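Local coordinates for protein probable glutathione reductase (Sinorhizobium meliloti, PDB 4DNA) that probably catalyses the NADPH-dependent reduction of glutathione disulfide to glutathione, working as a homodimer with one FAD bound per subunit, at residues A[134-139]-A[326-331]; A[86-91]-A[163-168]; A[52-57]-A[82-87]; A[367-372]-A[398-403]. One frame throughout, in Å; residues are numbered along the deposited sequence.

Interaction 1 (A[134-139]-A[326-331]); sequences AERIVI and ETEYKN
Arg136 and Glu328 form a salt bridge between the corner that leads into strand 137-139 and the last turn of helix 314-329. Most of the contact is made by these two side chains. Arg136 NE donates to Glu328 OE2, which sits at the edge of the guanidinium, near its plane; the modelled separation is very short, and at 2.8 Å resolution its exact value carries little weight. The two planes stand nearly upright to each other, 79° apart, so the carboxylate offers a single oxygen and not a paired, two-pronged grip. Its other oxygen, Glu328 OE1, is held by the hydroxyl of Tyr302. Segment 134-139 runs into strand 137-139 of the parallel five-stranded sheet of the FAD-binding, Rossmann-type domain, between strands 6-11 and 301-303, and helix 314-329 ends beside it. Tyr302 belongs to strand 301-303, so Glu328 links the helix end to that strand and to the corner before strand 137-139. The bend at chi2 of Arg136 (-68°) folds the chain back, and Arg136 NH2 reaches the backbone oxygen Glu135 O at 2.9 Å, the donor standing above the carbonyl plane. Within the helix, Glu328 CG lies over the centre of the Tyr329 ring, 3.8 Å above its plane. The looser side begins at that ring: the nearest approach of Tyr329 to Arg136 is OH to CB, at 4.3 Å, while the ring also touches Leu8. All three touching residues are partly exposed, and Glu135 OE1 remains 5.8 Å from Glu328 OE2, a distant approach of like charges.

Interaction 2 (A[86-91]-A[163-168]); sequences AAKEQE and AFDLPA
Lys88 and Asp165 meet at about a right angle, the ammonium of the lysine coming up to one oxygen of the carboxylate. Lys88 NZ donates to Asp165 OD1 at 3.2 Å and approaches on the syn side, the side of the other oxygen; OD2 is farther from the same nitrogen, at 4.1 Å. The lysine does not reach out straight. Its CG lies anti to the backbone N (chi1 -172°), and bends at chi2 and chi3 then curl the chain so that NZ turns back beside its neighbour in sequence, Glu89. There Lys88 NZ forms a second salt bridge, to Glu89 OE2, whose modelled length is too short to be relied on. Lys88, Glu89 and Asp165 make a salt-bridge network that joins helix 81-106 to the loop between helix 160-163 and strand 172-176. The loop enters as a type I beta turn from Ala163 to Leu166, and Asp165 occupies the third position of that turn. Glu89 also crosses Asp165 at roughly a right angle, their carboxylate planes 52° apart. Glu89 OE2 and Asp165 OD1 are 4.1 Å from each other, a like-charge approach that the ammonium shared by both oxygens would be expected to offset. Glu89 OE1 has its own cation in Arg38. Lys88 is buried, with its side chain against Pro50 and Tyr54 of helix 48-66, whereas Asp165 is exposed, so the network runs from the protein interior to its surface. The lysine side chain stays about 11 Å from the bound FAD. Gly69 of the second subunit packs on Ala87 of the same helical segment.

Interaction 3 (A[52-57]-A[82-87]); sequences KLYVYA and AKLVAA
Two long helices of the FAD-binding part of the subunit, 48-66 and 81-106, pack here as a roughly antiparallel pair beside the dimer interface. Over the short segments 52-57 and 82-87 their axes approach to 11.0 Å and make an angle of 147°, and Tyr54 and Ala57 meet Leu84 and Val85 between them. Leu84 is the central piece. With CG anti to the backbone N (chi1 -177°), it extends toward helix 48-66 and sets CD2 over the face of the Tyr54 ring, a CH-pi contact with CD2 3.8 Å from the centroid and only 12° off the ring normal. The same methyl meets Ala57 CB at 3.6 Å, so it is shared between ring and alanine. Leu84 CG lies nearer the rim, 3.7 Å from Tyr54 CE1. The phenol is fixed at its polar end by Phe164 O, to which Tyr54 OH is hydrogen-bonded. From the second subunit, Trp72 NE1 donates to Ala57 O and Phe70 packs on Ala57, covering this helix from the partner side. Beyond the ring, the Tyr54 hydroxyl oxygen OH rests against Val85 CG2 at 3.4 Å.

Interaction 4 (A[367-372]-A[398-403]); sequences EIEVYR and ADRKVV
Glu369 and Tyr371, two residues apart on one strand, both direct their polar ends at a single nitrogen of Arg400. The charged interaction is the salt bridge of Arg400 NH1 with Glu369 OE1 at 3.0 Å; as a hydrogen bond it is weak, with an N-H...acceptor angle of 130°. The carboxylate lies at the edge of the guanidinium, and the two planes are turned 81° from each other, so one oxygen does the work. Glu369 is extended beyond CG, which lets it span the gap from the strand. A long, weak ion pair links its other oxygen, OE2, to Arg455.

The hydrogen bond to the uncharged hydroxyl is straighter. Arg400 NH1 donates to Tyr371 OH at 2.9 Å with an angle of 143°, the hydroxyl tilted somewhat out of the guanidinium plane, and the ring is turned obliquely to the guanidinium. The arginine gets there by doubling back: bends at chi2 and chi3 return its tip toward strand 367-375.

In backbone terms the contact reaches across the antiparallel sheet of the dimerisation domain. Strand 389-396 lies between strands 367-375 and 402-408, and Arg400 sits in the turn leading into the latter. Arg400 NH2 forms a further salt bridge with Asp430 of helix 429-433, and neighbouring Lys429 makes a cation-pi contact with Tyr371. The guanidinium therefore has acid partners on two of its nitrogens, Glu369 on NH1 and Asp430 on NH2, and with Glu369 and Tyr371 buried, the positive charge probably favours an ionised glutamate while the phenol oxygen serves as an uncharged acceptor.

Interactions 2 and 3 form one neighbourhood, their centres 7 Å apart: both use helix 81-106, share Ala86 and Ala87, and join through Tyr54 OH and Phe164 O beside the second subunit. Along the chain, interaction 3 closes as interaction 2 opens, and interaction 2 alternates with interaction 1, so that 163-168 falls between 134-139 and 326-331. Interaction 1, its centre 37 Å from that of interaction 2, ties a helix end to the sheet of the FAD-binding domain. Interaction 4, last in sequence, spans strands of the dimerisation-domain sheet, 45 Å from interaction 2 between centres and on the opposite side of the chain's centre.

Interaction 1 (A[134-139]-A[326-331])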
loop_
_atom_site.group_PDB
_atom_site.type_symbol
_atom_site.label_atom_id
_atom_site.label_comp_id
_atom_site.label_asym_id
_atom_site.label_seq_id
_atom_site.Cartn_x
_atom_site.Cartn_y
_atom_site.Cartn_z
ATOM N N ALA A 134 33.792 27.352 -15.888
ATOM C CA ALA A 134 33.094 26.219 -16.491
ATOM C C ALA A 134 32.354 26.662 -17.752
ATOM O O ALA A 134 32.017 27.843 -17.897
ATOM C CB ALA A 134 32.129 25.587 -15.499
ATOM N N GLU A 135 32.116 25.711 -18.659
ATOM C CA GLU A 135 31.369 25.957 -19.900
ATOM C C GLU A 135 29.852 26.053 -19.657
ATOM O O GLU A 135 29.197 26.993 -20.114
ATOM C CB GLU A 135 31.686 24.881 -20.949
ATOM C CG GLU A 135 31.044 25.130 -22.313
ATOM C CD GLU A 135 31.480 24.137 -23.379
ATOM O OE1 GLU A 135 31.250 22.913 -23.202
ATOM O OE2 GLU A 135 32.047 24.585 -24.406
ATOM N N ARG A 136 29.336 25.118 -18.878
ATOM C CA ARG A 136 27.950 25.111 -18.496
ATOM C C ARG A 136 27.900 25.151 -17.005
ATOM O O ARG A 136 28.756 24.606 -16.363
ATOM C CB ARG A 136 27.304 23.834 -18.965
ATOM C CG ARG A 136 27.246 23.702 -20.461
ATOM C CD ARG A 136 26.291 24.709 -21.052
ATOM N NE ARG A 136 26.349 24.725 -22.507
ATOM C CZ ARG A 136 27.120 25.544 -23.208
ATOM N NH1 ARG A 136 27.119 25.493 -24.522
ATOM N NH2 ARG A 136 27.894 26.411 -22.587
ATOM N N ILE A 137 26.900 25.809 -16.446
ATOM C CA ILE A 137 26.723 25.791 -14.989
ATOM C C ILE A 137 25.297 25.426 -14.616
ATOM O O ILE A 137 24.353 25.851 -15.275
ATOM C CB ILE A 137 27.132 27.121 -14.321
ATOM C CG1 ILE A 137 28.623 27.393 -14.567
ATOM C CG2 ILE A 137 26.860 27.071 -12.822
ATOM C CD1 ILE A 137 29.002 28.857 -14.683
ATOM N N VAL A 138 25.155 24.619 -13.570
ATOM C CA VAL A 138 23.849 24.274 -13.042
ATOM C C VAL A 138 23.683 24.807 -11.627
ATOM O O VAL A 138 24.501 24.545 -10.758
ATOM C CB VAL A 138 23.629 22.758 -13.069
ATOM C CG1 VAL A 138 22.384 22.381 -12.278
ATOM C CG2 VAL A 138 23.522 22.286 -14.508
ATOM N N ILE A 139 22.624 25.563 -11.407
ATOM C CA ILE A 139 22.345 26.112 -10.095
ATOM C C ILE A 139 21.246 25.279 -9.410
ATOM O O ILE A 139 20.052 25.555 -9.550
ATOM C CB ILE A 139 21.965 27.602 -10.204
ATOM C CG1 ILE A 139 23.145 28.390 -10.737
ATOM C CG2 ILE A 139 21.557 28.170 -8.858
ATOM C CD1 ILE A 139 22.768 29.779 -11.189
ATOM N N GLU A 326 19.869 15.203 -20.740
ATOM C CA GLU A 326 19.327 14.900 -22.056
ATOM C C GLU A 326 19.426 16.142 -22.949
ATOM O O GLU A 326 20.186 16.134 -23.916
ATOM C CB GLU A 326 17.874 14.407 -21.921
ATOM C CG GLU A 326 17.453 13.309 -22.899
ATOM C CD GLU A 326 18.067 11.947 -22.604
ATOM O OE1 GLU A 326 18.344 11.647 -21.426
ATOM O OE2 GLU A 326 18.265 11.165 -23.559
ATOM N N THR A 327 18.693 17.207 -22.594
ATOM C CA THR A 327 18.696 18.457 -23.360
ATOM C C THR A 327 20.110 18.906 -23.734
ATOM O O THR A 327 20.450 18.947 -24.905
ATOM C CB THR A 327 17.966 19.608 -22.624
ATOM O OG1 THR A 327 16.557 19.330 -22.538
ATOM C CG2 THR A 327 18.169 20.927 -23.362
ATOM N N GLU A 328 20.929 19.209 -22.734
ATOM C CA GLU A 328 22.247 19.794 -22.950
ATOM C C GLU A 328 23.276 18.820 -23.539
ATOM O O GLU A 328 24.221 19.246 -24.203
ATOM C CB GLU A 328 22.769 20.407 -21.647
ATOM C CG GLU A 328 24.205 20.928 -21.675
ATOM C CD GLU A 328 24.384 22.196 -22.499
ATOM O OE1 GLU A 328 23.394 22.922 -22.716
ATOM O OE2 GLU A 328 25.520 22.473 -22.930
ATOM N N TYR A 329 23.101 17.520 -23.328
ATOM C CA TYR A 329 24.147 16.588 -23.739
ATOM C C TYR A 329 23.779 15.548 -24.792
ATOM O O TYR A 329 24.601 15.238 -25.639
ATOM C CB TYR A 329 24.783 15.927 -22.520
ATOM C CG TYR A 329 25.535 16.900 -21.642
ATOM C CD1 TYR A 329 26.533 17.716 -22.178
ATOM C CD2 TYR A 329 25.258 17.004 -20.269
ATOM C CE1 TYR A 329 27.235 18.606 -21.381
ATOM C CE2 TYR A 329 25.958 17.895 -19.464
ATOM C CZ TYR A 329 26.943 18.689 -20.029
ATOM O OH TYR A 329 27.652 19.577 -19.265
ATOM N N LYS A 330 22.571 14.999 -24.741
ATOM C CA LYS A 330 22.164 13.965 -25.704
ATOM C C LYS A 330 21.395 14.545 -26.900
ATOM O O LYS A 330 20.698 13.817 -27.617
ATOM C CB LYS A 330 21.344 12.852 -25.016
ATOM C CG LYS A 330 22.079 12.011 -23.967
ATOM C CD LYS A 330 23.423 11.443 -24.443
ATOM C CE LYS A 330 23.305 10.383 -25.547
ATOM N NZ LYS A 330 24.624 9.983 -26.128
ATOM N N ASN A 331 21.526 15.856 -27.101
ATOM C CA ASN A 331 20.832 16.585 -28.176
ATOM C C ASN A 331 19.378 16.172 -28.360
ATOM O O ASN A 331 18.838 16.192 -29.465
ATOM C CB ASN A 331 21.609 16.462 -29.485
ATOM C CG ASN A 331 23.038 16.934 -29.345
ATOM O OD1 ASN A 331 23.286 18.080 -28.963
ATOM N ND2 ASN A 331 23.991 16.047 -29.638
#

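Interaction 2 (A[86-91]-A[163-168])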
loop_
_atom_site.group_PDB
_atom_site.type_symbol
_atom_site.label_atom_id
_atom_site.label_comp_id
_atom_site.label_asym_id
_atom_site.label_seq_id
_atom_site.Cartn_x
_atom_site.Cartn_y
_atom_site.Cartn_z
ATOM N N ALA A 86 19.736 10.074 17.427
ATOM C CA ALA A 86 21.026 9.446 17.191
ATOM C C ALA A 86 20.915 8.409 16.075
ATOM O O ALA A 86 21.713 8.410 15.122
ATOM C CB ALA A 86 21.580 8.837 18.466
ATOM N N ALA A 87 19.896 7.556 16.175
ATOM C CA ALA A 87 19.625 6.546 15.160
ATOM C C ALA A 87 19.475 7.202 13.793
ATOM O O ALA A 87 19.889 6.642 12.778
ATOM C CB ALA A 87 18.377 5.758 15.518
ATOM N N LYS A 88 18.891 8.397 13.777
ATOM C CA LYS A 88 18.722 9.162 12.545
ATOM C C LYS A 88 20.053 9.641 11.972
ATOM O O LYS A 88 20.302 9.465 10.785
ATOM C CB LYS A 88 17.754 10.326 12.771
ATOM C CG LYS A 88 17.346 11.096 11.526
ATOM C CD LYS A 88 18.300 12.238 11.271
ATOM C CE LYS A 88 18.411 13.119 12.494
ATOM N NZ LYS A 88 19.674 13.907 12.468
ATOM N N GLU A 89 20.907 10.233 12.802
ATOM C CA GLU A 89 22.182 10.714 12.305
ATOM C C GLU A 89 23.013 9.599 11.698
ATOM O O GLU A 89 23.710 9.815 10.701
ATOM C CB GLU A 89 22.994 11.389 13.392
ATOM C CG GLU A 89 22.689 12.856 13.584
ATOM C CD GLU A 89 22.957 13.748 12.380
ATOM O OE1 GLU A 89 24.056 13.694 11.776
ATOM O OE2 GLU A 89 22.051 14.559 12.084
ATOM N N GLN A 90 22.939 8.411 12.296
ATOM C CA GLN A 90 23.764 7.311 11.824
ATOM C C GLN A 90 23.362 6.999 10.399
ATOM O O GLN A 90 24.205 6.645 9.574
ATOM C CB GLN A 90 23.684 6.064 12.728
ATOM C CG GLN A 90 24.736 5.005 12.377
ATOM C CD GLN A 90 25.218 4.164 13.561
ATOM O OE1 GLN A 90 24.450 3.402 14.170
ATOM N NE2 GLN A 90 26.515 4.269 13.870
ATOM N N GLU A 91 22.078 7.174 10.109
ATOM C CA GLU A 91 21.551 6.832 8.803
ATOM C C GLU A 91 21.828 7.908 7.767
ATOM O O GLU A 91 22.253 7.603 6.647
ATOM C CB GLU A 91 20.054 6.528 8.869
ATOM C CG GLU A 91 19.448 6.056 7.547
ATOM C CD GLU A 91 20.212 4.900 6.881
ATOM O OE1 GLU A 91 21.007 4.178 7.538
ATOM O OE2 GLU A 91 20.002 4.693 5.669
ATOM N N ALA A 163 14.053 21.143 14.017
ATOM C CA ALA A 163 13.033 20.282 14.587
ATOM C C ALA A 163 13.590 18.894 14.831
ATOM O O ALA A 163 13.455 18.336 15.926
ATOM C CB ALA A 163 11.819 20.226 13.687
ATOM N N PHE A 164 14.253 18.348 13.820
ATOM C CA PHE A 164 14.801 17.006 13.926
ATOM C C PHE A 164 15.830 16.883 15.038
ATOM O O PHE A 164 15.996 15.800 15.612
ATOM C CB PHE A 164 15.422 16.571 12.603
ATOM C CG PHE A 164 14.449 16.502 11.475
ATOM C CD1 PHE A 164 13.471 15.506 11.441
ATOM C CD2 PHE A 164 14.501 17.428 10.451
ATOM C CE1 PHE A 164 12.556 15.439 10.401
ATOM C CE2 PHE A 164 13.592 17.367 9.405
ATOM C CZ PHE A 164 12.625 16.364 9.378
ATOM N N ASP A 165 16.500 17.992 15.348
ATOM C CA ASP A 165 17.660 17.956 16.225
ATOM C C ASP A 165 17.519 18.743 17.519
ATOM O O ASP A 165 18.530 19.129 18.108
ATOM C CB ASP A 165 18.915 18.439 15.482
ATOM C CG ASP A 165 19.382 17.473 14.410
ATOM O OD1 ASP A 165 19.316 16.241 14.616
ATOM O OD2 ASP A 165 19.836 17.955 13.354
ATOM N N LEU A 166 16.294 18.984 17.976
ATOM C CA LEU A 166 16.131 19.648 19.267
ATOM C C LEU A 166 16.955 18.902 20.323
ATOM O O LEU A 166 16.982 17.671 20.328
ATOM C CB LEU A 166 14.663 19.712 19.687
ATOM C CG LEU A 166 13.760 20.610 18.854
ATOM C CD1 LEU A 166 12.308 20.320 19.162
ATOM C CD2 LEU A 166 14.071 22.065 19.133
ATOM N N PRO A 167 17.659 19.643 21.196
ATOM C CA PRO A 167 18.458 18.997 22.240
ATOM C C PRO A 167 17.633 18.186 23.243
ATOM O O PRO A 167 18.173 17.299 23.908
ATOM C CB PRO A 167 19.148 20.184 22.928
ATOM C CG PRO A 167 19.255 21.210 21.852
ATOM C CD PRO A 167 17.957 21.085 21.100
ATOM N N ALA A 168 16.347 18.506 23.360
ATOM C CA ALA A 168 15.420 17.729 24.183
ATOM C C ALA A 168 14.049 17.745 23.542
ATOM O O ALA A 168 13.746 18.589 22.687
ATOM C CB ALA A 168 15.343 18.284 25.593
#

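Interaction 3 (A[52-57]-A[82-87])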
loop_
_atom_site.group_PDB
_atom_site.type_symbol
_atom_site.label_atom_id
_atom_site.label_comp_id
_atom_site.label_asym_id
_atom_site.label_seq_id
_atom_site.Cartn_x
_atom_site.Cartn_y
_atom_site.Cartn_z
ATOM N N LYS A 52 10.337 10.796 7.315
ATOM C CA LYS A 52 9.596 9.543 7.247
ATOM C C LYS A 52 9.983 8.610 8.399
ATOM O O LYS A 52 9.159 7.813 8.864
ATOM C CB LYS A 52 9.797 8.888 5.871
ATOM C CG LYS A 52 8.959 7.647 5.578
ATOM C CD LYS A 52 7.479 7.947 5.363
ATOM C CE LYS A 52 6.718 6.698 4.937
ATOM N NZ LYS A 52 7.129 6.206 3.593
ATOM N N LEU A 53 11.221 8.721 8.868
ATOM C CA LEU A 53 11.665 7.934 10.004
ATOM C C LEU A 53 10.904 8.345 11.260
ATOM O O LEU A 53 10.374 7.509 11.999
ATOM C CB LEU A 53 13.177 8.078 10.198
ATOM C CG LEU A 53 14.087 7.526 9.077
ATOM C CD1 LEU A 53 15.555 7.606 9.472
ATOM C CD2 LEU A 53 13.752 6.090 8.692
ATOM N N TYR A 54 10.825 9.648 11.475
ATOM C CA TYR A 54 10.141 10.204 12.635
ATOM C C TYR A 54 8.660 9.854 12.601
ATOM O O TYR A 54 8.034 9.656 13.637
ATOM C CB TYR A 54 10.379 11.717 12.687
ATOM C CG TYR A 54 11.741 12.102 13.278
ATOM C CD1 TYR A 54 12.878 11.290 13.102
ATOM C CD2 TYR A 54 11.891 13.282 14.008
ATOM C CE1 TYR A 54 14.110 11.641 13.643
ATOM C CE2 TYR A 54 13.116 13.637 14.545
ATOM C CZ TYR A 54 14.219 12.815 14.367
ATOM O OH TYR A 54 15.420 13.191 14.916
ATOM N N VAL A 55 8.112 9.758 11.394
ATOM C CA VAL A 55 6.752 9.283 11.221
ATOM C C VAL A 55 6.668 7.865 11.761
ATOM O O VAL A 55 5.761 7.549 12.535
ATOM C CB VAL A 55 6.321 9.289 9.748
ATOM C CG1 VAL A 55 5.053 8.488 9.570
ATOM C CG2 VAL A 55 6.136 10.708 9.251
ATOM N N TYR A 56 7.620 7.023 11.360
ATOM C CA TYR A 56 7.652 5.646 11.809
ATOM C C TYR A 56 7.771 5.588 13.328
ATOM O O TYR A 56 6.991 4.888 13.997
ATOM C CB TYR A 56 8.809 4.883 11.159
ATOM C CG TYR A 56 8.625 4.528 9.696
ATOM C CD1 TYR A 56 7.368 4.214 9.182
ATOM C CD2 TYR A 56 9.726 4.456 8.836
ATOM C CE1 TYR A 56 7.207 3.868 7.855
ATOM C CE2 TYR A 56 9.579 4.103 7.501
ATOM C CZ TYR A 56 8.316 3.813 7.017
ATOM O OH TYR A 56 8.141 3.478 5.690
ATOM N N ALA A 57 8.737 6.336 13.867
ATOM C CA ALA A 57 8.915 6.436 15.311
ATOM C C ALA A 57 7.613 6.780 15.988
ATOM O O ALA A 57 7.306 6.220 17.019
ATOM C CB ALA A 57 9.950 7.480 15.659
ATOM N N ALA A 82 16.592 11.207 22.466
ATOM C CA ALA A 82 18.027 11.172 22.199
ATOM C C ALA A 82 18.437 9.939 21.401
ATOM O O ALA A 82 19.397 9.981 20.633
ATOM C CB ALA A 82 18.814 11.254 23.499
ATOM N N LYS A 83 17.702 8.847 21.573
ATOM C CA LYS A 83 18.028 7.636 20.836
ATOM C C LYS A 83 17.583 7.666 19.366
ATOM O O LYS A 83 18.328 7.237 18.482
ATOM C CB LYS A 83 17.552 6.398 21.589
ATOM C CG LYS A 83 18.694 5.810 22.400
ATOM C CD LYS A 83 18.259 5.221 23.724
ATOM C CE LYS A 83 19.466 4.659 24.464
ATOM N NZ LYS A 83 19.198 4.509 25.926
ATOM N N LEU A 84 16.385 8.202 19.127
ATOM C CA LEU A 84 15.876 8.434 17.790
ATOM C C LEU A 84 16.817 9.341 17.015
ATOM O O LEU A 84 17.401 8.920 16.018
ATOM C CB LEU A 84 14.491 9.073 17.847
ATOM C CG LEU A 84 13.813 9.296 16.490
ATOM C CD1 LEU A 84 13.717 7.972 15.748
ATOM C CD2 LEU A 84 12.444 9.926 16.646
ATOM N N VAL A 85 16.958 10.585 17.471
ATOM C CA VAL A 85 17.858 11.543 16.837
ATOM C C VAL A 85 19.222 10.904 16.518
ATOM O O VAL A 85 19.796 11.146 15.452
ATOM C CB VAL A 85 18.045 12.797 17.712
ATOM C CG1 VAL A 85 18.867 13.844 16.984
ATOM C CG2 VAL A 85 16.702 13.395 18.083
ATOM N N ALA A 86 19.736 10.074 17.427
ATOM C CA ALA A 86 21.026 9.446 17.191
ATOM C C ALA A 86 20.915 8.409 16.075
ATOM O O ALA A 86 21.713 8.410 15.122
ATOM C CB ALA A 86 21.580 8.837 18.466
ATOM N N ALA A 87 19.896 7.556 16.175
ATOM C CA ALA A 87 19.625 6.546 15.160
ATOM C C ALA A 87 19.475 7.202 13.793
ATOM O O ALA A 87 19.889 6.642 12.778
ATOM C CB ALA A 87 18.377 5.758 15.518
#

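Interaction 4 (A[367-372]-A[398-403])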
loop_
_atom_site.group_PDB
_atom_site.type_symbol
_atom_site.label_atom_id
_atom_site.label_comp_id
_atom_site.label_asym_id
_atom_site.label_seq_id
_atom_site.Cartn_x
_atom_site.Cartn_y
_atom_site.Cartn_z
ATOM N N GLU A 367 -19.984 18.139 -16.299
ATOM C CA GLU A 367 -20.630 17.015 -15.653
ATOM C C GLU A 367 -19.581 16.088 -15.093
ATOM O O GLU A 367 -18.726 15.586 -15.827
ATOM C CB GLU A 367 -21.458 16.260 -16.676
ATOM C CG GLU A 367 -22.948 16.260 -16.397
ATOM C CD GLU A 367 -23.402 15.006 -15.661
ATOM O OE1 GLU A 367 -24.426 14.412 -16.062
ATOM O OE2 GLU A 367 -22.731 14.601 -14.685
ATOM N N ILE A 368 -19.611 15.870 -13.789
ATOM C CA ILE A 368 -18.659 14.929 -13.205
ATOM C C ILE A 368 -19.380 13.878 -12.392
ATOM O O ILE A 368 -20.503 14.106 -11.939
ATOM C CB ILE A 368 -17.567 15.612 -12.354
ATOM C CG1 ILE A 368 -18.194 16.561 -11.344
ATOM C CG2 ILE A 368 -16.588 16.352 -13.246
ATOM C CD1 ILE A 368 -17.240 16.954 -10.243
ATOM N N GLU A 369 -18.744 12.723 -12.233
ATOM C CA GLU A 369 -19.263 11.701 -11.330
ATOM C C GLU A 369 -18.238 11.485 -10.228
ATOM O O GLU A 369 -17.027 11.451 -10.479
ATOM C CB GLU A 369 -19.594 10.404 -12.075
ATOM C CG GLU A 369 -20.655 10.580 -13.163
ATOM C CD GLU A 369 -20.618 9.542 -14.291
ATOM O OE1 GLU A 369 -19.557 8.938 -14.565
ATOM O OE2 GLU A 369 -21.674 9.347 -14.932
ATOM N N VAL A 370 -18.731 11.387 -8.997
ATOM C CA VAL A 370 -17.873 11.231 -7.821
ATOM C C VAL A 370 -18.194 9.910 -7.115
ATOM O O VAL A 370 -19.373 9.549 -6.916
ATOM C CB VAL A 370 -17.998 12.429 -6.860
ATOM C CG1 VAL A 370 -17.161 12.215 -5.614
ATOM C CG2 VAL A 370 -17.576 13.710 -7.559
ATOM N N TYR A 371 -17.126 9.189 -6.771
ATOM C CA TYR A 371 -17.234 7.874 -6.200
ATOM C C TYR A 371 -16.526 7.893 -4.839
ATOM O O TYR A 371 -15.304 7.888 -4.763
ATOM C CB TYR A 371 -16.663 6.849 -7.186
ATOM C CG TYR A 371 -17.447 6.723 -8.514
ATOM C CD1 TYR A 371 -17.212 7.600 -9.583
ATOM C CD2 TYR A 371 -18.398 5.708 -8.708
ATOM C CE1 TYR A 371 -17.898 7.473 -10.783
ATOM C CE2 TYR A 371 -19.093 5.587 -9.903
ATOM C CZ TYR A 371 -18.839 6.476 -10.934
ATOM O OH TYR A 371 -19.523 6.377 -12.124
ATOM N N ARG A 372 -17.317 7.951 -3.765
ATOM C CA ARG A 372 -16.805 8.223 -2.423
ATOM C C ARG A 372 -17.039 7.036 -1.507
ATOM O O ARG A 372 -18.146 6.516 -1.411
ATOM C CB ARG A 372 -17.483 9.464 -1.833
ATOM C CG ARG A 372 -16.725 10.115 -0.682
ATOM C CD ARG A 372 -17.566 11.097 0.115
ATOM N NE ARG A 372 -16.817 11.652 1.248
ATOM C CZ ARG A 372 -16.926 11.246 2.517
ATOM N NH1 ARG A 372 -17.768 10.273 2.858
ATOM N NH2 ARG A 372 -16.191 11.820 3.461
ATOM N N ALA A 398 -18.298 12.796 -19.469
ATOM C CA ALA A 398 -18.163 12.725 -20.923
ATOM C C ALA A 398 -17.184 11.650 -21.409
ATOM O O ALA A 398 -17.399 11.088 -22.464
ATOM C CB ALA A 398 -17.763 14.079 -21.474
ATOM N N ASP A 399 -16.111 11.426 -20.666
ATOM C CA ASP A 399 -15.044 10.497 -20.997
ATOM C C ASP A 399 -15.164 9.182 -20.336
ATOM O O ASP A 399 -14.829 8.175 -20.876
ATOM C CB ASP A 399 -13.777 11.011 -20.378
ATOM C CG ASP A 399 -13.181 12.070 -21.136
ATOM O OD1 ASP A 399 -13.437 12.105 -22.332
ATOM O OD2 ASP A 399 -12.458 12.868 -20.544
ATOM N N ARG A 400 -15.579 9.244 -19.098
ATOM C CA ARG A 400 -15.390 8.220 -18.087
ATOM C C ARG A 400 -13.970 8.242 -17.480
ATOM O O ARG A 400 -13.622 7.389 -16.652
ATOM C CB ARG A 400 -15.835 6.842 -18.603
ATOM C CG ARG A 400 -17.331 6.782 -18.852
ATOM C CD ARG A 400 -18.078 6.850 -17.536
ATOM N NE ARG A 400 -18.188 5.516 -16.963
ATOM C CZ ARG A 400 -18.314 5.237 -15.669
ATOM N NH1 ARG A 400 -18.332 6.206 -14.768
ATOM N NH2 ARG A 400 -18.402 3.971 -15.273
ATOM N N LYS A 401 -13.181 9.250 -17.850
ATOM C CA LYS A 401 -11.831 9.397 -17.304
ATOM C C LYS A 401 -11.825 9.609 -15.798
ATOM O O LYS A 401 -12.517 10.488 -15.297
ATOM C CB LYS A 401 -11.103 10.596 -17.937
ATOM C CG LYS A 401 -10.565 10.401 -19.339
ATOM C CD LYS A 401 -9.719 9.146 -19.479
ATOM C CE LYS A 401 -9.166 9.018 -20.901
ATOM N NZ LYS A 401 -8.074 10.004 -21.164
ATOM N N VAL A 402 -11.008 8.848 -15.078
ATOM C CA VAL A 402 -10.676 9.253 -13.711
ATOM C C VAL A 402 -9.713 10.449 -13.760
ATOM O O VAL A 402 -8.642 10.359 -14.305
ATOM C CB VAL A 402 -10.066 8.116 -12.895
ATOM C CG1 VAL A 402 -9.719 8.630 -11.508
ATOM C CG2 VAL A 402 -11.030 6.939 -12.824
ATOM N N VAL A 403 -10.116 11.573 -13.206
ATOM C CA VAL A 403 -9.337 12.800 -13.312
ATOM C C VAL A 403 -8.733 13.150 -11.948
ATOM O O VAL A 403 -7.928 14.082 -11.826
ATOM C CB VAL A 403 -10.212 13.990 -13.821
ATOM C CG1 VAL A 403 -10.782 13.720 -15.214
ATOM C CG2 VAL A 403 -11.337 14.322 -12.840
#